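Local structure of prolyl-tRNA synthetase (Giardia lamblia ATCC 50803, 3IAL) at residues A118-S123 against I145-T150; I151-T156 against R166-N171; A239-L244 against T269-S274. The protein probably attaches proline to tRNA(Pro) in an ATP-dependent reaction and is seen here holding the prolyl-adenylate intermediate. All blocks are in the same frame, centred on the assembly; numbering follows the deposited sequence.

Contact 1 of 3, residues A118-S123 against I145-T150; sequences ALRPTS and IHQTCT. With PR8 (5'-O-[(R)-hydroxy{[(2S)-pyrrolidin-2-ylcarbonyl]oxy}phosphoryl]adenosine), chain H.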
# COMPACT_ATOMS: atom_id res chain seq x y z
N ALA B 118 -11.02 11.77 16.79
CA ALA B 118 -9.59 11.64 17.03
C ALA B 118 -8.92 11.02 15.81
O ALA B 118 -9.46 10.11 15.19
CB ALA B 118 -9.34 10.78 18.26
N LEU B 119 -7.75 11.54 15.45
CA LEU B 119 -6.91 10.84 14.49
C LEU B 119 -6.34 9.63 15.23
O LEU B 119 -5.83 9.77 16.34
CB LEU B 119 -5.78 11.74 14.00
CG LEU B 119 -6.17 13.07 13.34
CD1 LEU B 119 -4.92 13.73 12.79
CD2 LEU B 119 -7.21 12.87 12.25
N ARG B 120 -6.46 8.45 14.64
CA ARG B 120 -6.04 7.20 15.29
C ARG B 120 -4.60 7.23 15.81
O ARG B 120 -3.67 7.45 15.04
CB ARG B 120 -6.23 6.01 14.35
CG ARG B 120 -5.52 6.13 13.02
CD ARG B 120 -5.81 4.92 12.15
NE ARG B 120 -5.35 5.20 10.79
CZ ARG B 120 -5.91 4.75 9.68
NH1 ARG B 120 -6.98 3.96 9.70
NH2 ARG B 120 -5.39 5.12 8.52
N PRO B 121 -4.41 7.05 17.12
CA PRO B 121 -3.05 6.80 17.64
C PRO B 121 -2.67 5.32 17.55
O PRO B 121 -1.49 4.97 17.61
CB PRO B 121 -3.16 7.22 19.10
CG PRO B 121 -4.58 6.94 19.46
CD PRO B 121 -5.37 7.29 18.21
N THR B 122 -3.69 4.49 17.43
CA THR B 122 -3.60 3.05 17.30
C THR B 122 -5.08 2.68 17.22
O THR B 122 -5.93 3.47 17.66
CB THR B 122 -2.88 2.37 18.50
OG1 THR B 122 -2.89 0.95 18.32
CG2 THR B 122 -3.57 2.74 19.82
N SER B 123 -5.41 1.55 16.62
CA SER B 123 -6.79 1.36 16.18
C SER B 123 -7.68 0.40 16.98
O SER B 123 -8.80 0.13 16.56
CB SER B 123 -6.80 1.00 14.69
OG SER B 123 -6.00 1.92 13.96
N ILE B 145 -7.24 -9.84 10.99
CA ILE B 145 -7.05 -8.78 10.02
C ILE B 145 -5.78 -7.98 10.29
O ILE B 145 -5.14 -8.15 11.31
CB ILE B 145 -8.30 -7.86 9.94
CG1 ILE B 145 -8.68 -7.27 11.30
CG2 ILE B 145 -9.50 -8.64 9.35
CD1 ILE B 145 -7.83 -6.13 11.77
N HIS B 146 -5.41 -7.15 9.33
CA HIS B 146 -4.31 -6.22 9.51
C HIS B 146 -4.46 -5.09 8.52
O HIS B 146 -5.14 -5.24 7.51
CB HIS B 146 -2.96 -6.92 9.32
CG HIS B 146 -2.69 -7.34 7.92
ND1 HIS B 146 -1.97 -6.57 7.03
CD2 HIS B 146 -3.07 -8.45 7.24
CE1 HIS B 146 -1.91 -7.19 5.87
NE2 HIS B 146 -2.58 -8.33 5.96
N GLN B 147 -3.82 -3.96 8.81
CA GLN B 147 -3.82 -2.82 7.91
C GLN B 147 -2.48 -2.09 7.95
O GLN B 147 -1.83 -2.02 8.98
CB GLN B 147 -4.95 -1.85 8.24
CG GLN B 147 -4.84 -1.17 9.59
CD GLN B 147 -6.01 -0.25 9.84
OE1 GLN B 147 -6.97 -0.23 9.07
NE2 GLN B 147 -5.95 0.52 10.94
N THR B 148 -2.10 -1.57 6.79
CA THR B 148 -0.91 -0.76 6.64
C THR B 148 -1.43 0.64 6.46
O THR B 148 -2.24 0.88 5.58
CB THR B 148 -0.12 -1.17 5.40
OG1 THR B 148 0.39 -2.50 5.59
CG2 THR B 148 1.02 -0.19 5.12
N CYS B 149 -0.99 1.55 7.32
CA CYS B 149 -1.54 2.90 7.33
C CYS B 149 -0.64 3.77 8.19
O CYS B 149 0.42 3.32 8.64
CB CYS B 149 -2.97 2.90 7.90
SG CYS B 149 -3.07 2.49 9.69
N THR B 150 -1.06 5.00 8.43
CA THR B 150 -0.36 5.86 9.36
C THR B 150 -1.22 6.06 10.60
O THR B 150 -2.47 6.01 10.52
CB THR B 150 0.08 7.20 8.73
OG1 THR B 150 -1.04 8.09 8.58
CG2 THR B 150 0.72 6.96 7.38
C PR8 H . 0.75 -1.31 19.49
N PR8 H . -1.52 -1.46 18.69
O PR8 H . 0.62 -0.10 19.27
P PR8 H . 3.11 -0.89 20.17
N1 PR8 H . 7.63 6.55 15.86
C2 PR8 H . 7.90 5.48 15.12
N3 PR8 H . 7.49 4.25 15.47
C4 PR8 H . 6.79 4.05 16.58
C5 PR8 H . 6.50 5.15 17.39
C6 PR8 H . 6.94 6.42 17.00
N6 PR8 H . 6.66 7.48 17.76
N7 PR8 H . 5.81 4.70 18.43
C8 PR8 H . 5.67 3.38 18.30
N9 PR8 H . 6.27 2.97 17.17
CA PR8 H . -0.40 -2.27 19.19
CB PR8 H . 0.02 -3.19 18.05
CD PR8 H . -1.99 -2.08 17.45
CG PR8 H . -0.70 -2.63 16.82
C1' PR8 H . 6.32 1.55 16.70
O10 PR8 H . 1.85 -1.90 20.03
O1P PR8 H . 2.94 0.12 21.24
C2' PR8 H . 7.19 0.65 17.61
O2' PR8 H . 7.96 -0.26 16.82
O2P PR8 H . 4.37 -1.84 20.47
C3' PR8 H . 6.16 -0.16 18.36
O3' PR8 H . 6.72 -1.39 18.81
C4' PR8 H . 5.22 -0.40 17.20
O4' PR8 H . 4.99 0.95 16.73
C5' PR8 H . 3.96 -1.07 17.71
O5' PR8 H . 3.35 -0.27 18.71
O HOH W 1 -7.95 2.51 12.10
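R120 carries this contact, reaching across to T150, C149 and Q147 on strand 143-152. Its chain runs extended from CG to NE, and NE donates to T150 O at 3.0 Å, nearly along the C=O axis but with the oxygen 21° out of the guanidinium plane. C149 lies under one face of that group, SG 3.6 Å from CZ and CB 3.3 Å from NH2. NH1 turns to a water at its edge, in plane, and also bonds F79 O.

T122 points away from the strand; with OG1 anti to the backbone N (chi1 177°), its hydroxyl takes the N-H of the prolyl pyrrolidine, PR8 N to OG1 2.8 Å, and also bonds E124. S123 turns back, and the same water bonds its OG at 2.8 Å. Q147 NE2 completes the water's set at 3.1 Å, so one molecule joins three side chains. E172 bonds both S123 OG and Q147 NE2, while Q147 OE1 takes F79 N.

This buried polar network lies next to T122, which holds the prolyl amine. T122, S123 and E124 form the TXE loop of prolyl-tRNA synthetases, which here leads into helix 124-134.

Contact 2 of 3, residues I151-T156 against R166-N171; sequences IFRHET and REIHWN. With PR8 (5'-O-[(R)-hydroxy{[(2S)-pyrrolidin-2-ylcarbonyl]oxy}phosphoryl]adenosine), chain H.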
# COMPACT_ATOMS: atom_id res chain seq x y z
N ILE B 151 -0.55 6.21 11.74
CA ILE B 151 -1.19 6.58 13.01
C ILE B 151 -0.58 7.92 13.45
O ILE B 151 0.40 8.38 12.85
CB ILE B 151 -0.99 5.51 14.10
CG1 ILE B 151 0.49 5.10 14.22
CG2 ILE B 151 -1.87 4.28 13.80
CD1 ILE B 151 0.83 4.44 15.57
N PHE B 152 -1.16 8.52 14.49
CA PHE B 152 -0.82 9.89 14.89
C PHE B 152 -0.59 10.00 16.41
O PHE B 152 -1.44 9.60 17.19
CB PHE B 152 -1.92 10.86 14.45
CG PHE B 152 -2.14 10.89 12.96
CD1 PHE B 152 -1.54 11.86 12.17
CD2 PHE B 152 -2.96 9.94 12.35
CE1 PHE B 152 -1.74 11.89 10.80
CE2 PHE B 152 -3.17 9.96 10.96
CZ PHE B 152 -2.56 10.93 10.19
N ARG B 153 0.56 10.55 16.80
CA ARG B 153 0.93 10.71 18.21
C ARG B 153 1.41 12.14 18.47
O ARG B 153 2.53 12.50 18.10
CB ARG B 153 2.04 9.74 18.60
CG ARG B 153 1.78 8.27 18.31
CD ARG B 153 1.07 7.58 19.43
NE ARG B 153 0.74 6.20 19.09
CZ ARG B 153 1.43 5.11 19.44
NH1 ARG B 153 2.54 5.19 20.17
NH2 ARG B 153 0.99 3.91 19.05
N HIS B 154 0.57 12.94 19.12
CA HIS B 154 0.87 14.36 19.35
C HIS B 154 2.02 14.63 20.31
O HIS B 154 2.81 15.54 20.07
CB HIS B 154 -0.37 15.09 19.88
CG HIS B 154 -0.05 16.41 20.51
ND1 HIS B 154 0.33 17.52 19.78
CD2 HIS B 154 -0.04 16.79 21.81
CE1 HIS B 154 0.56 18.52 20.60
NE2 HIS B 154 0.33 18.11 21.84
N GLU B 155 2.11 13.87 21.40
CA GLU B 155 3.03 14.23 22.49
C GLU B 155 4.48 13.84 22.19
O GLU B 155 5.39 14.20 22.93
CB GLU B 155 2.59 13.62 23.83
CG GLU B 155 3.24 14.30 25.05
CD GLU B 155 2.58 13.94 26.37
OE1 GLU B 155 2.70 12.77 26.81
OE2 GLU B 155 1.96 14.83 26.98
N THR B 156 4.71 13.11 21.09
CA THR B 156 6.06 12.73 20.72
C THR B 156 6.97 13.96 20.67
O THR B 156 6.69 14.94 19.98
CB THR B 156 6.10 12.00 19.38
OG1 THR B 156 5.36 10.78 19.49
CG2 THR B 156 7.55 11.68 19.00
N ARG B 166 5.59 12.07 14.69
CA ARG B 166 4.23 12.35 15.13
C ARG B 166 3.18 11.77 14.18
O ARG B 166 2.06 11.49 14.61
CB ARG B 166 4.02 13.84 15.35
CG ARG B 166 4.73 14.34 16.61
CD ARG B 166 4.72 15.85 16.72
NE ARG B 166 3.43 16.38 17.15
CZ ARG B 166 2.92 17.56 16.77
NH1 ARG B 166 3.54 18.36 15.91
NH2 ARG B 166 1.74 17.92 17.24
N GLU B 167 3.54 11.58 12.91
CA GLU B 167 2.78 10.71 12.01
C GLU B 167 3.64 9.51 11.65
O GLU B 167 4.71 9.65 11.08
CB GLU B 167 2.31 11.43 10.74
CG GLU B 167 1.69 10.49 9.72
CD GLU B 167 0.83 11.19 8.68
OE1 GLU B 167 0.89 12.43 8.59
OE2 GLU B 167 0.07 10.50 7.97
N ILE B 168 3.15 8.32 11.98
CA ILE B 168 3.93 7.11 11.93
C ILE B 168 3.34 6.12 10.93
O ILE B 168 2.21 5.66 11.11
CB ILE B 168 3.98 6.44 13.31
CG1 ILE B 168 4.31 7.46 14.41
CG2 ILE B 168 4.98 5.27 13.32
CD1 ILE B 168 3.76 7.07 15.78
N HIS B 169 4.10 5.78 9.90
CA HIS B 169 3.69 4.76 8.95
C HIS B 169 3.92 3.40 9.61
O HIS B 169 4.98 3.17 10.21
CB HIS B 169 4.48 4.90 7.64
CG HIS B 169 3.93 4.10 6.51
ND1 HIS B 169 4.50 2.92 6.07
CD2 HIS B 169 2.84 4.30 5.72
CE1 HIS B 169 3.80 2.43 5.07
NE2 HIS B 169 2.78 3.25 4.84
N TRP B 170 2.92 2.53 9.55
CA TRP B 170 3.03 1.25 10.24
C TRP B 170 2.09 0.19 9.69
O TRP B 170 1.27 0.48 8.83
CB TRP B 170 2.84 1.44 11.75
CG TRP B 170 1.43 1.37 12.33
CD1 TRP B 170 0.24 1.49 11.66
CD2 TRP B 170 1.09 1.23 13.71
NE1 TRP B 170 -0.81 1.39 12.54
CE2 TRP B 170 -0.31 1.24 13.81
CE3 TRP B 170 1.85 1.09 14.88
CZ2 TRP B 170 -0.97 1.09 15.03
CZ3 TRP B 170 1.19 0.94 16.09
CH2 TRP B 170 -0.20 0.95 16.15
N ASN B 171 2.23 -1.03 10.20
CA ASN B 171 1.22 -2.06 10.02
C ASN B 171 0.79 -2.58 11.38
O ASN B 171 1.64 -2.83 12.26
CB ASN B 171 1.76 -3.19 9.13
CG ASN B 171 0.77 -4.35 8.98
OD1 ASN B 171 0.60 -5.14 9.90
ND2 ASN B 171 0.16 -4.48 7.80
C PR8 H . 0.75 -1.31 19.49
N PR8 H . -1.52 -1.46 18.69
O PR8 H . 0.62 -0.10 19.27
P PR8 H . 3.11 -0.89 20.17
N1 PR8 H . 7.63 6.55 15.86
C2 PR8 H . 7.90 5.48 15.12
N3 PR8 H . 7.49 4.25 15.47
C4 PR8 H . 6.79 4.05 16.58
C5 PR8 H . 6.50 5.15 17.39
C6 PR8 H . 6.94 6.42 17.00
N6 PR8 H . 6.66 7.48 17.76
N7 PR8 H . 5.81 4.70 18.43
C8 PR8 H . 5.67 3.38 18.30
N9 PR8 H . 6.27 2.97 17.17
CA PR8 H . -0.40 -2.27 19.19
CB PR8 H . 0.02 -3.19 18.05
CD PR8 H . -1.99 -2.08 17.45
CG PR8 H . -0.70 -2.63 16.82
C1' PR8 H . 6.32 1.55 16.70
O10 PR8 H . 1.85 -1.90 20.03
O1P PR8 H . 2.94 0.12 21.24
C2' PR8 H . 7.19 0.65 17.61
O2' PR8 H . 7.96 -0.26 16.82
O2P PR8 H . 4.37 -1.84 20.47
C3' PR8 H . 6.16 -0.16 18.36
O3' PR8 H . 6.72 -1.39 18.81
C4' PR8 H . 5.22 -0.40 17.20
O4' PR8 H . 4.99 0.95 16.73
C5' PR8 H . 3.96 -1.07 17.71
O5' PR8 H . 3.35 -0.27 18.71
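Strands 143-152 and 167-177 run antiparallel here, with I151 and I168 as a doubly bonded, hydrogen-bonded pair, F152 and E167 as the non-hydrogen-bonded pair beyond, and R153 N closing on R166 O. This strand-loop-strand pairing is motif 2 of the class II synthetases, and I151 and I168 lie on its ligand side.

I151 sends CD1 over the six-membered ring of W170 in a CH-pi contact, 3.4 Å from the centroid and 7° off the ring normal, while its CG2 sits 3.4 Å from W170 CE2. The tryptophan's edge meets the prolyl carbonyl, PR8 O. I168 lies against the adenine: its CG2 is 3.4 Å from PR8 C2, and CD1 packs on R153 CG. The R153 chain bends at chi2, bringing NH1 to 3.7 Å from PR8 N7, an approach only; NE is held by P121 O.

The F152 ring and E167 carboxylate lie side by side with their planes 44° apart, CE1 3.4 Å from CD. E167 OE2 is hydrogen-bonded to T150 OG1 and to T81 OG1 of the second subunit. R166, bent at chi3, lies beside H154; its NE makes a weak bond to H154 O, and NH2 donates to H154 ND1 at 2.9 Å, tilted 21° from the imidazole plane.

Contact 3 of 3, residues A239-L244 against T269-S274; sequences AGIHNL and TCAGIS. With PR8 (5'-O-[(R)-hydroxy{[(2S)-pyrrolidin-2-ylcarbonyl]oxy}phosphoryl]adenosine), chain H.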
# COMPACT_ATOMS: atom_id res chain seq x y z
N ALA B 239 9.27 -4.11 17.51
CA ALA B 239 8.03 -4.85 17.36
C ALA B 239 7.30 -4.82 18.69
O ALA B 239 7.93 -4.87 19.74
CB ALA B 239 8.29 -6.29 16.94
N GLY B 240 5.98 -4.74 18.62
CA GLY B 240 5.13 -4.88 19.80
C GLY B 240 4.06 -5.90 19.52
O GLY B 240 3.28 -5.75 18.58
N ILE B 241 4.04 -6.96 20.32
CA ILE B 241 3.15 -8.10 20.11
C ILE B 241 2.41 -8.38 21.43
O ILE B 241 3.04 -8.72 22.43
CB ILE B 241 3.97 -9.32 19.62
CG1 ILE B 241 4.40 -9.10 18.17
CG2 ILE B 241 3.20 -10.62 19.76
CD1 ILE B 241 5.41 -10.12 17.64
N HIS B 242 1.09 -8.24 21.42
CA HIS B 242 0.31 -8.17 22.66
C HIS B 242 -0.84 -9.16 22.77
O HIS B 242 -1.57 -9.40 21.80
CB HIS B 242 -0.24 -6.75 22.82
CG HIS B 242 0.77 -5.69 22.54
ND1 HIS B 242 1.70 -5.29 23.48
CD2 HIS B 242 1.04 -4.98 21.42
CE1 HIS B 242 2.48 -4.37 22.95
NE2 HIS B 242 2.10 -4.16 21.70
N ASN B 243 -1.00 -9.72 23.96
CA ASN B 243 -2.17 -10.52 24.31
C ASN B 243 -3.06 -9.62 25.15
O ASN B 243 -2.71 -9.26 26.27
CB ASN B 243 -1.74 -11.77 25.09
CG ASN B 243 -2.88 -12.78 25.25
OD1 ASN B 243 -4.05 -12.41 25.32
ND2 ASN B 243 -2.54 -14.07 25.31
N LEU B 244 -4.19 -9.22 24.59
CA LEU B 244 -5.09 -8.27 25.23
C LEU B 244 -6.12 -8.95 26.14
O LEU B 244 -6.91 -8.27 26.81
CB LEU B 244 -5.80 -7.43 24.16
CG LEU B 244 -4.86 -6.66 23.23
CD1 LEU B 244 -5.69 -5.81 22.27
CD2 LEU B 244 -3.90 -5.78 24.03
N THR B 269 -5.75 -10.40 20.31
CA THR B 269 -4.32 -10.17 20.19
C THR B 269 -4.04 -9.09 19.13
O THR B 269 -4.88 -8.81 18.27
CB THR B 269 -3.55 -11.47 19.85
OG1 THR B 269 -3.88 -11.92 18.52
CG2 THR B 269 -3.88 -12.58 20.86
N CYS B 270 -2.86 -8.48 19.21
CA CYS B 270 -2.41 -7.56 18.16
C CYS B 270 -0.91 -7.49 18.03
O CYS B 270 -0.18 -7.88 18.93
CB CYS B 270 -2.99 -6.16 18.35
SG CYS B 270 -2.60 -5.38 19.90
N ALA B 271 -0.46 -7.02 16.88
CA ALA B 271 0.96 -6.93 16.58
C ALA B 271 1.20 -5.70 15.74
O ALA B 271 0.43 -5.41 14.83
CB ALA B 271 1.45 -8.17 15.85
N GLY B 272 2.28 -4.98 16.05
CA GLY B 272 2.60 -3.74 15.36
C GLY B 272 4.07 -3.62 15.01
O GLY B 272 4.94 -3.91 15.83
N ILE B 273 4.32 -3.22 13.77
CA ILE B 273 5.65 -2.79 13.31
C ILE B 273 5.51 -1.48 12.53
O ILE B 273 4.53 -1.25 11.83
CB ILE B 273 6.37 -3.85 12.44
CG1 ILE B 273 5.54 -4.23 11.20
CG2 ILE B 273 6.69 -5.08 13.26
CD1 ILE B 273 6.37 -4.86 10.07
N SER B 274 6.50 -0.61 12.68
CA SER B 274 6.47 0.70 12.09
C SER B 274 7.74 0.95 11.26
O SER B 274 8.49 0.01 10.96
CB SER B 274 6.36 1.74 13.20
OG SER B 274 7.62 1.92 13.84
C PR8 H . 0.75 -1.31 19.49
N PR8 H . -1.52 -1.46 18.69
O PR8 H . 0.62 -0.10 19.27
P PR8 H . 3.11 -0.89 20.17
N1 PR8 H . 7.63 6.55 15.86
C2 PR8 H . 7.90 5.48 15.12
N3 PR8 H . 7.49 4.25 15.47
C4 PR8 H . 6.79 4.05 16.58
C5 PR8 H . 6.50 5.15 17.39
C6 PR8 H . 6.94 6.42 17.00
N6 PR8 H . 6.66 7.48 17.76
N7 PR8 H . 5.81 4.70 18.43
C8 PR8 H . 5.67 3.38 18.30
N9 PR8 H . 6.27 2.97 17.17
CA PR8 H . -0.40 -2.27 19.19
CB PR8 H . 0.02 -3.19 18.05
CD PR8 H . -1.99 -2.08 17.45
CG PR8 H . -0.70 -2.63 16.82
C1' PR8 H . 6.32 1.55 16.70
O10 PR8 H . 1.85 -1.90 20.03
O1P PR8 H . 2.94 0.12 21.24
C2' PR8 H . 7.19 0.65 17.61
O2' PR8 H . 7.96 -0.26 16.82
O2P PR8 H . 4.37 -1.84 20.47
C3' PR8 H . 6.16 -0.16 18.36
O3' PR8 H . 6.72 -1.39 18.81
C4' PR8 H . 5.22 -0.40 17.20
O4' PR8 H . 4.99 0.95 16.73
C5' PR8 H . 3.96 -1.07 17.71
O5' PR8 H . 3.35 -0.27 18.71
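H242 and C270 face each other across two antiparallel strands, 235-245 and 263-274, whose short segments run 4.7 Å apart at 173°. These two residues are a hydrogen-bonded pair, H242 N to C270 O and C270 N to H242 O, and G240 with G272 forms the next such pair along.

The H242 side chain can be followed outwards. CB rests 4.0 Å from C270 SG. CG lies anti to the carbonyl carbon (chi1 -45°), which swings the ring along the ligand face of the sheet. CD2 lies 3.5 Å from PR8 O10 and close to PR8 CA. On the other flank S223, in the second shell, bonds ND1 and helps hold the ring's rotation. CE1 is about as far from PR8 O10 as from PR8 O2P (3.9 and 4.0 Å). At the tip, NE2 donates to PR8 O10, the oxygen bridging the prolyl carbonyl and the phosphate, at 2.8 Å in a bent bond (134° at the hydrogen), and makes a weak bond to PR8 O2P.

C270 SG sits beside the proline ring, 3.9 Å from PR8 CB, and L244 CD1 packs on the same sulfur. G240 and G272 have no side chains to stand between sheet and adenylate, which lies close on their bare backbone, G240 CA 3.2 Å from PR8 O2P. Further along, S274 OG donates to adenine N3 and also bonds R276 N. This is the antiparallel active-site sheet of a class II synthetase, with strand 263-274 and helix 276-285 forming motif 3.

Overall arrangement
All three contacts are buried, lie in the class II core and touch the prolyl-adenylate. Contacts 1 and 2 share strand 143-152 and meet directly, R120 O bonding F152 N; both also reach the second subunit, which contact 3 does not. Contact 2 continues into contact 3 through N171 N and I273 O, since strands 167-177 and 263-274 are sheet neighbours. Contacts 1 and 3 do not touch. In contact 1 side chains and water bridge a loop to a strand; contact 3 is regular strand pairing throughout, and contact 2 only up to F152. Contact 2 combines packing on the adenine and W170 with an arginine–histidine bond at its loop end; contact 3 holds the adenylate with H242 and S274 over two glycines.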